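Local coordinates for protein galactan 1,3-beta-galactosidase (Phanerochaete chrysosporium, PDB 7BYS) that probably cleaves terminal galactose from beta-1,3-galactan chains as a family 43 exo-acting glycoside hydrolase, with a calcium-containing carbohydrate-binding module attached, at residues Pro233-Ser241 and Pro384-Ile393; Leu247-Tyr255 and Trp290-Tyr299. All blocks are in the same frame, centred on the assembly; numbering follows the deposited sequence.

Interaction 1. Residues Pro233-Ser241 and Pro384-Ile393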
loop_
_atom_site.group_PDB
_atom_site.type_symbol
_atom_site.label_atom_id
_atom_site.label_comp_id
_atom_site.label_asym_id
_atom_site.label_seq_id
_atom_site.Cartn_x
_atom_site.Cartn_y
_atom_site.Cartn_z
ATOM N N PRO A 233 4.125 -14.183 2.363
ATOM C CA PRO A 233 4.179 -15.411 1.549
ATOM C C PRO A 233 4.377 -15.064 0.079
ATOM O O PRO A 233 3.655 -14.238 -0.474
ATOM C CB PRO A 233 2.807 -16.058 1.794
ATOM C CG PRO A 233 2.348 -15.487 3.099
ATOM C CD PRO A 233 2.864 -14.082 3.124
ATOM N N SER A 234 5.381 -15.680 -0.552
ATOM C CA SER A 234 5.787 -15.231 -1.881
ATOM C C SER A 234 4.653 -15.328 -2.893
ATOM O O SER A 234 4.510 -14.446 -3.748
ATOM C CB SER A 234 7.039 -15.971 -2.366
ATOM O OG SER A 234 6.944 -17.358 -2.153
ATOM N N ALA A 235 3.827 -16.381 -2.813
ATOM C CA ALA A 235 2.785 -16.554 -3.817
ATOM C C ALA A 235 1.792 -15.396 -3.814
ATOM O O ALA A 235 1.176 -15.104 -4.844
ATOM C CB ALA A 235 2.064 -17.892 -3.618
ATOM N N THR A 236 1.634 -14.717 -2.675
ATOM C CA THR A 236 0.650 -13.641 -2.597
ATOM C C THR A 236 1.133 -12.330 -3.200
ATOM O O THR A 236 0.332 -11.397 -3.301
ATOM C CB THR A 236 0.212 -13.352 -1.151
ATOM O OG1 THR A 236 1.270 -12.710 -0.435
ATOM C CG2 THR A 236 -0.221 -14.621 -0.421
ATOM N N ARG A 237 2.412 -12.224 -3.562
ATOM C CA ARG A 237 2.960 -10.996 -4.133
ATOM C C ARG A 237 2.712 -9.815 -3.193
ATOM O O ARG A 237 2.117 -8.797 -3.559
ATOM C CB ARG A 237 2.412 -10.745 -5.539
ATOM C CG ARG A 237 2.499 -11.976 -6.439
ATOM C CD ARG A 237 1.866 -11.749 -7.804
ATOM N NE ARG A 237 0.435 -11.494 -7.677
ATOM C CZ ARG A 237 -0.331 -11.009 -8.649
ATOM N NH1 ARG A 237 0.185 -10.715 -9.840
ATOM N NH2 ARG A 237 -1.622 -10.786 -8.416
ATOM N N THR A 238 3.190 -9.984 -1.956
ATOM C CA THR A 238 2.999 -9.006 -0.884
ATOM C C THR A 238 1.519 -8.739 -0.646
ATOM O O THR A 238 1.095 -7.598 -0.447
ATOM C CB THR A 238 3.794 -7.713 -1.099
ATOM O OG1 THR A 238 5.047 -8.019 -1.720
ATOM C CG2 THR A 238 4.106 -7.053 0.240
ATOM N N TRP A 239 0.723 -9.809 -0.640
ATOM C CA TRP A 239 -0.724 -9.667 -0.493
ATOM C C TRP A 239 -1.269 -8.674 -1.517
ATOM O O TRP A 239 -2.122 -7.833 -1.218
ATOM C CB TRP A 239 -1.105 -9.289 0.946
ATOM C CG TRP A 239 -0.746 -10.368 1.935
ATOM C CD1 TRP A 239 0.279 -10.349 2.832
ATOM C CD2 TRP A 239 -1.386 -11.644 2.079
ATOM N NE1 TRP A 239 0.301 -11.522 3.544
ATOM C CE2 TRP A 239 -0.718 -12.329 3.113
ATOM C CE3 TRP A 239 -2.484 -12.254 1.462
ATOM C CZ2 TRP A 239 -1.090 -13.612 3.531
ATOM C CZ3 TRP A 239 -2.863 -13.527 1.885
ATOM C CH2 TRP A 239 -2.169 -14.187 2.911
ATOM N N TYR A 240 -0.757 -8.785 -2.744
ATOM C CA TYR A 240 -1.054 -7.873 -3.853
ATOM C C TYR A 240 -0.838 -6.404 -3.460
ATOM O O TYR A 240 -1.777 -5.617 -3.283
ATOM C CB TYR A 240 -2.452 -8.124 -4.428
ATOM C CG TYR A 240 -2.644 -7.629 -5.846
ATOM C CD1 TYR A 240 -2.021 -6.473 -6.322
ATOM C CD2 TYR A 240 -3.462 -8.333 -6.718
ATOM C CE1 TYR A 240 -2.215 -6.040 -7.646
ATOM C CE2 TYR A 240 -3.651 -7.925 -8.002
ATOM C CZ TYR A 240 -3.047 -6.791 -8.467
ATOM O OH TYR A 240 -3.270 -6.435 -9.766
ATOM N N SER A 241 0.440 -6.040 -3.351
ATOM C CA SER A 241 0.787 -4.662 -3.024
ATOM C C SER A 241 2.248 -4.424 -3.357
ATOM O O SER A 241 2.990 -5.342 -3.725
ATOM C CB SER A 241 0.471 -4.340 -1.558
ATOM O OG SER A 241 1.447 -4.896 -0.693
ATOM N N PRO A 384 -9.370 -8.588 -7.576
ATOM C CA PRO A 384 -8.129 -8.516 -8.355
ATOM C C PRO A 384 -7.631 -9.901 -8.743
ATOM O O PRO A 384 -7.946 -10.914 -8.104
ATOM C CB PRO A 384 -7.141 -7.837 -7.391
ATOM C CG PRO A 384 -8.003 -7.067 -6.426
ATOM C CD PRO A 384 -9.277 -7.885 -6.282
ATOM N N ASP A 385 -6.820 -9.939 -9.807
ATOM C CA ASP A 385 -6.059 -11.147 -10.098
ATOM C C ASP A 385 -5.264 -11.531 -8.856
ATOM O O ASP A 385 -4.657 -10.676 -8.210
ATOM C CB ASP A 385 -5.112 -10.901 -11.275
ATOM C CG ASP A 385 -4.209 -9.690 -11.076
ATOM O OD1 ASP A 385 -4.719 -8.555 -11.034
ATOM O OD2 ASP A 385 -2.976 -9.882 -10.971
ATOM N N SER A 386 -5.303 -12.798 -8.483
ATOM C CA SER A 386 -4.655 -13.207 -7.246
ATOM C C SER A 386 -3.260 -13.788 -7.439
ATOM O O SER A 386 -2.555 -13.998 -6.447
ATOM C CB SER A 386 -5.553 -14.172 -6.471
ATOM O OG SER A 386 -5.567 -15.424 -7.137
ATOM N N GLY A 387 -2.835 -14.027 -8.679
ATOM C CA GLY A 387 -1.540 -14.602 -8.982
ATOM C C GLY A 387 -1.620 -16.004 -9.549
ATOM O O GLY A 387 -0.662 -16.460 -10.191
ATOM N N GLY A 388 -2.728 -16.696 -9.324
ATOM C CA GLY A 388 -2.917 -18.034 -9.844
ATOM C C GLY A 388 -4.217 -18.599 -9.309
ATOM O O GLY A 388 -4.761 -18.127 -8.305
ATOM N N GLY A 389 -4.714 -19.621 -10.005
ATOM C CA GLY A 389 -5.933 -20.280 -9.583
ATOM C C GLY A 389 -5.832 -20.991 -8.250
ATOM O O GLY A 389 -6.865 -21.350 -7.676
ATOM N N ASN A 390 -4.613 -21.188 -7.741
ATOM C CA ASN A 390 -4.394 -21.811 -6.442
ATOM C C ASN A 390 -3.833 -20.837 -5.410
ATOM O O ASN A 390 -3.307 -21.271 -4.388
ATOM C CB ASN A 390 -3.474 -23.026 -6.597
ATOM C CG ASN A 390 -3.582 -24.006 -5.442
ATOM O OD1 ASN A 390 -4.660 -24.228 -4.893
ATOM N ND2 ASN A 390 -2.451 -24.605 -5.073
ATOM N N VAL A 391 -3.941 -19.533 -5.653
ATOM C CA VAL A 391 -3.430 -18.508 -4.746
ATOM C C VAL A 391 -4.615 -17.679 -4.274
ATOM O O VAL A 391 -5.321 -17.081 -5.094
ATOM C CB VAL A 391 -2.401 -17.607 -5.446
ATOM C CG1 VAL A 391 -1.879 -16.554 -4.480
ATOM C CG2 VAL A 391 -1.264 -18.445 -6.030
ATOM N N VAL A 392 -4.802 -17.601 -2.961
ATOM C CA VAL A 392 -5.945 -16.917 -2.358
ATOM C C VAL A 392 -5.469 -15.602 -1.751
ATOM O O VAL A 392 -4.438 -15.559 -1.060
ATOM C CB VAL A 392 -6.624 -17.813 -1.310
ATOM C CG1 VAL A 392 -7.659 -17.021 -0.484
ATOM C CG2 VAL A 392 -7.266 -19.004 -2.013
ATOM N N ILE A 393 -6.193 -14.521 -2.040
ATOM C CA ILE A 393 -6.080 -13.270 -1.306
ATOM C C ILE A 393 -7.476 -12.866 -0.854
ATOM O O ILE A 393 -8.458 -13.516 -1.195
ATOM C CB ILE A 393 -5.394 -12.153 -2.118
ATOM C CG1 ILE A 393 -6.217 -11.800 -3.359
ATOM C CG2 ILE A 393 -3.939 -12.536 -2.477
ATOM C CD1 ILE A 393 -5.738 -10.551 -4.108
HETATM O O HOH W 1 -1.517 -11.591 -5.438
HETATM O O HOH W 2 -1.046 -8.234 -11.726
#

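Interaction 2. Residues Leu247-Tyr255 and Trp290-Tyr299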
loop_
_atom_site.group_PDB
_atom_site.type_symbol
_atom_site.label_atom_id
_atom_site.label_comp_id
_atom_site.label_asym_id
_atom_site.label_seq_id
_atom_site.Cartn_x
_atom_site.Cartn_y
_atom_site.Cartn_z
ATOM N N LEU A 247 6.536 2.809 8.478
ATOM C CA LEU A 247 6.454 3.750 9.593
ATOM C C LEU A 247 6.804 3.044 10.891
ATOM O O LEU A 247 6.256 1.973 11.166
ATOM C CB LEU A 247 5.032 4.295 9.687
ATOM C CG LEU A 247 4.881 5.431 10.696
ATOM C CD1 LEU A 247 5.477 6.715 10.161
ATOM C CD2 LEU A 247 3.403 5.638 11.043
ATOM N N PRO A 248 7.684 3.583 11.733
ATOM C CA PRO A 248 7.924 2.939 13.032
ATOM C C PRO A 248 6.671 2.961 13.898
ATOM O O PRO A 248 5.863 3.886 13.834
ATOM C CB PRO A 248 9.051 3.776 13.655
ATOM C CG PRO A 248 9.140 5.005 12.860
ATOM C CD PRO A 248 8.530 4.767 11.511
ATOM N N LEU A 249 6.497 1.902 14.690
ATOM C CA LEU A 249 5.325 1.781 15.569
ATOM C C LEU A 249 5.771 0.966 16.787
ATOM O O LEU A 249 5.724 -0.263 16.767
ATOM C CB LEU A 249 4.152 1.111 14.861
ATOM C CG LEU A 249 2.893 0.919 15.719
ATOM C CD1 LEU A 249 2.166 2.228 15.885
ATOM C CD2 LEU A 249 1.967 -0.134 15.130
ATOM N N GLY A 250 6.234 1.665 17.829
ATOM C CA GLY A 250 6.704 0.960 19.015
ATOM C C GLY A 250 7.872 0.067 18.661
ATOM O O GLY A 250 8.800 0.474 17.956
ATOM N N SER A 251 7.831 -1.177 19.129
ATOM C CA SER A 251 8.874 -2.130 18.782
ATOM C C SER A 251 8.639 -2.789 17.432
ATOM O O SER A 251 9.391 -3.693 17.058
ATOM C CB SER A 251 9.027 -3.192 19.870
ATOM O OG SER A 251 7.793 -3.822 20.131
ATOM N N ASN A 252 7.624 -2.348 16.694
ATOM C CA ASN A 252 7.344 -2.874 15.365
ATOM C C ASN A 252 7.265 -1.733 14.353
ATOM O O ASN A 252 7.943 -0.714 14.501
ATOM C CB ASN A 252 6.077 -3.735 15.402
ATOM C CG ASN A 252 6.179 -4.877 16.414
ATOM O OD1 ASN A 252 6.940 -5.824 16.224
ATOM N ND2 ASN A 252 5.422 -4.773 17.504
ATOM N N ALA A 253 6.458 -1.903 13.315
ATOM C CA ALA A 253 6.318 -0.893 12.279
ATOM C C ALA A 253 5.002 -1.153 11.562
ATOM O O ALA A 253 4.320 -2.151 11.813
ATOM C CB ALA A 253 7.496 -0.957 11.298
ATOM N N ILE A 254 4.650 -0.238 10.662
ATOM C CA ILE A 254 3.512 -0.416 9.770
ATOM C C ILE A 254 4.043 -0.466 8.347
ATOM O O ILE A 254 4.737 0.460 7.901
ATOM C CB ILE A 254 2.497 0.720 9.905
ATOM C CG1 ILE A 254 2.001 0.807 11.347
ATOM C CG2 ILE A 254 1.343 0.496 8.922
ATOM C CD1 ILE A 254 1.116 1.986 11.600
ATOM N N TYR A 255 3.712 -1.541 7.639
ATOM C CA TYR A 255 3.925 -1.617 6.206
ATOM C C TYR A 255 2.808 -0.847 5.515
ATOM O O TYR A 255 1.625 -1.180 5.680
ATOM C CB TYR A 255 3.886 -3.078 5.769
ATOM C CG TYR A 255 3.814 -3.238 4.275
ATOM C CD1 TYR A 255 4.966 -3.180 3.509
ATOM C CD2 TYR A 255 2.595 -3.438 3.622
ATOM C CE1 TYR A 255 4.932 -3.317 2.135
ATOM C CE2 TYR A 255 2.538 -3.561 2.237
ATOM C CZ TYR A 255 3.711 -3.503 1.500
ATOM O OH TYR A 255 3.676 -3.629 0.130
ATOM N N TRP A 290 -7.660 -4.278 11.389
ATOM C CA TRP A 290 -6.850 -4.087 12.581
ATOM C C TRP A 290 -6.951 -2.646 13.040
ATOM O O TRP A 290 -7.354 -1.757 12.291
ATOM C CB TRP A 290 -5.381 -4.519 12.390
ATOM C CG TRP A 290 -4.637 -3.824 11.293
ATOM C CD1 TRP A 290 -4.752 -4.054 9.953
ATOM C CD2 TRP A 290 -3.610 -2.837 11.448
ATOM N NE1 TRP A 290 -3.877 -3.248 9.260
ATOM C CE2 TRP A 290 -3.161 -2.492 10.155
ATOM C CE3 TRP A 290 -3.044 -2.193 12.549
ATOM C CZ2 TRP A 290 -2.166 -1.536 9.940
ATOM C CZ3 TRP A 290 -2.057 -1.238 12.334
ATOM C CH2 TRP A 290 -1.621 -0.927 11.046
ATOM N N SER A 291 -6.587 -2.423 14.300
ATOM C CA SER A 291 -6.619 -1.099 14.902
ATOM C C SER A 291 -5.212 -0.714 15.327
ATOM O O SER A 291 -4.383 -1.572 15.637
ATOM C CB SER A 291 -7.539 -1.077 16.123
ATOM O OG SER A 291 -8.878 -1.304 15.733
ATOM N N VAL A 292 -4.948 0.586 15.347
ATOM C CA VAL A 292 -3.628 1.105 15.667
ATOM C C VAL A 292 -3.762 2.117 16.793
ATOM O O VAL A 292 -4.741 2.869 16.853
ATOM C CB VAL A 292 -2.936 1.718 14.423
ATOM C CG1 VAL A 292 -3.649 2.987 13.948
ATOM C CG2 VAL A 292 -1.473 1.996 14.716
ATOM N N ASN A 293 -2.790 2.121 17.694
ATOM C CA ASN A 293 -2.681 3.132 18.744
ATOM C C ASN A 293 -1.294 3.726 18.548
ATOM O O ASN A 293 -0.305 3.201 19.065
ATOM C CB ASN A 293 -2.840 2.556 20.148
ATOM C CG ASN A 293 -2.820 3.642 21.234
ATOM O OD1 ASN A 293 -2.297 4.744 21.030
ATOM N ND2 ASN A 293 -3.378 3.321 22.399
ATOM N N VAL A 294 -1.224 4.805 17.766
ATOM C CA VAL A 294 0.079 5.341 17.401
ATOM C C VAL A 294 0.790 5.948 18.610
ATOM O O VAL A 294 2.023 5.938 18.677
ATOM C CB VAL A 294 -0.039 6.303 16.201
ATOM C CG1 VAL A 294 -0.708 7.610 16.602
ATOM C CG2 VAL A 294 1.325 6.530 15.563
ATOM N N GLN A 295 0.035 6.445 19.592
ATOM C CA GLN A 295 0.652 6.999 20.796
ATOM C C GLN A 295 1.256 5.906 21.673
ATOM O O GLN A 295 2.312 6.108 22.291
ATOM C CB GLN A 295 -0.374 7.815 21.586
ATOM C CG GLN A 295 -0.923 9.030 20.841
ATOM C CD GLN A 295 -2.176 8.714 20.038
ATOM O OE1 GLN A 295 -2.571 7.552 19.901
ATOM N NE2 GLN A 295 -2.811 9.753 19.502
ATOM N N ALA A 296 0.592 4.750 21.761
ATOM C CA ALA A 296 1.124 3.621 22.514
ATOM C C ALA A 296 2.177 2.850 21.736
ATOM O O ALA A 296 2.959 2.111 22.343
ATOM C CB ALA A 296 0.004 2.659 22.917
ATOM N N GLY A 297 2.211 2.996 20.413
ATOM C CA GLY A 297 3.085 2.188 19.585
ATOM C C GLY A 297 2.614 0.756 19.441
ATOM O O GLY A 297 3.441 -0.162 19.397
ATOM N N THR A 298 1.297 0.540 19.398
ATOM C CA THR A 298 0.723 -0.794 19.423
ATOM C C THR A 298 -0.294 -0.951 18.304
ATOM O O THR A 298 -0.768 0.019 17.710
ATOM C CB THR A 298 0.052 -1.100 20.774
ATOM O OG1 THR A 298 -1.041 -0.195 20.986
ATOM C CG2 THR A 298 1.065 -0.984 21.912
ATOM N N TYR A 299 -0.612 -2.201 18.013
ATOM C CA TYR A 299 -1.675 -2.537 17.084
ATOM C C TYR A 299 -2.463 -3.691 17.678
ATOM O O TYR A 299 -1.963 -4.439 18.524
ATOM C CB TYR A 299 -1.130 -2.910 15.692
ATOM C CG TYR A 299 -0.309 -4.184 15.662
ATOM C CD1 TYR A 299 1.068 -4.166 15.889
ATOM C CD2 TYR A 299 -0.914 -5.409 15.411
ATOM C CE1 TYR A 299 1.813 -5.334 15.861
ATOM C CE2 TYR A 299 -0.180 -6.578 15.383
ATOM C CZ TYR A 299 1.182 -6.536 15.608
ATOM O OH TYR A 299 1.912 -7.709 15.575
HETATM O O HOH W 3 5.429 -1.729 20.685
HETATM O O HOH W 4 3.662 -2.518 17.604
#

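Interaction 1. Residues Pro233-Ser241 and Pro384-Ile393
A235 begins the contact by resting its CB on CG2 of V391 at 4.1 Å, while the other methyl of that valine, CG1, lies against the A235 carbonyl. At T236 the hydroxyl OG1 accepts from W239 N and donates to P233 O, an ST motif that leads into a short left-handed helical turn, with positive phi from R237 to Y240. The R237 chain bends at chi3 (-64°), which sets its guanidinium beside D385: NH2 donates to OD2 at 3.0 Å (164° at the hydrogen). OD2 lies in the guanidinium plane, whereas NH2 comes to it from above the carboxylate plane. G387 CA sits over one face of the group, offset toward the rim, and a water joins NE to the carbonyls of T236 and S386. W239 then lays CE3 near CG2 of I393 at 4.2 Å. Y240, its CG anti to the backbone N (chi1 -158°), reaches D385 with OH, 2.9 Å from OD1 on the syn side; CE2 of the Y240 ring packs on P384 CB at 3.5 Å, and Y240 CB meets I393 CD1. With an alanine at D385, the R237 charge would probably lose its mate and the Y240 hydroxyl its acceptor. A salt bridge flanked by apolar patches thus forms part of the interface between the family 43 catalytic beta-propeller and the beta-sandwich of the carbohydrate-binding module.

Interaction 2. Residues Leu247-Tyr255 and Trp290-Tyr299
L249 spreads its two methyls across the hairpin opposite, CD1 on the first strand and CD2 on the second: CD1 lies 3.8 Å from V292 CG2 and also touches the V294 backbone, while CD2 packs on Y299 CB at 4.2 Å and lies near the plane of that ring, at its edge. With CG anti to the backbone N (chi1 179°), the branch is carried over G297. I254 continues the apolar seam, its CG2 meeting the edge of the W290 ring at CH2 (3.9 Å) and its CD1 meeting V292 CG2 at 4.1 Å. At the other end N252 brings ND2 to the edge of the Y299 ring, 4.0 Å from CE1, with amide and ring planes 73° apart. Two beta-hairpins meet here: a type II' turn from L249 to N252, linking the first two strands of a four-stranded propeller blade, and a G1-bulge hairpin whose turn is held by N293 OD1 accepting from A296 N, an Asx motif. Their glycines pass closely, G250 CA making a CA-H...O contact with G297 O at 3.5 Å. That carbonyl also receives two waters, one bound to S251 N and the other to N252 ND2. Farther out, the next blade strand and its end fix the polar groups: W290 NE1 donates to W272 O, N252 OD1 accepts from F277 N, and Y299 OH bonds D276. The N-terminal residue N1 holds V292 N and S291 OG on the far strand.

The first segments of the two contacts belong to one continuous piece of chain, since the left-handed turn of interaction 1 runs directly into the strand 242-249 that supplies part of interaction 2. Their centres lie 25 Å apart, yet they touch through S241 OG and Y255 OH, 2.7 Å from each other and probably hydrogen-bonded, with T238 CG2 packed 3.5 Å from the same hydroxyl. Between them in sequence comes Q242, which binds galactose in a complex of this protein, so the connecting strand leads from the domain interface past the sugar site. On the side of its strand turned away from 233-241, the V392 side chain lies about 8 Å from the calcium ion, whereas interaction 2 is remote from the annotated sites.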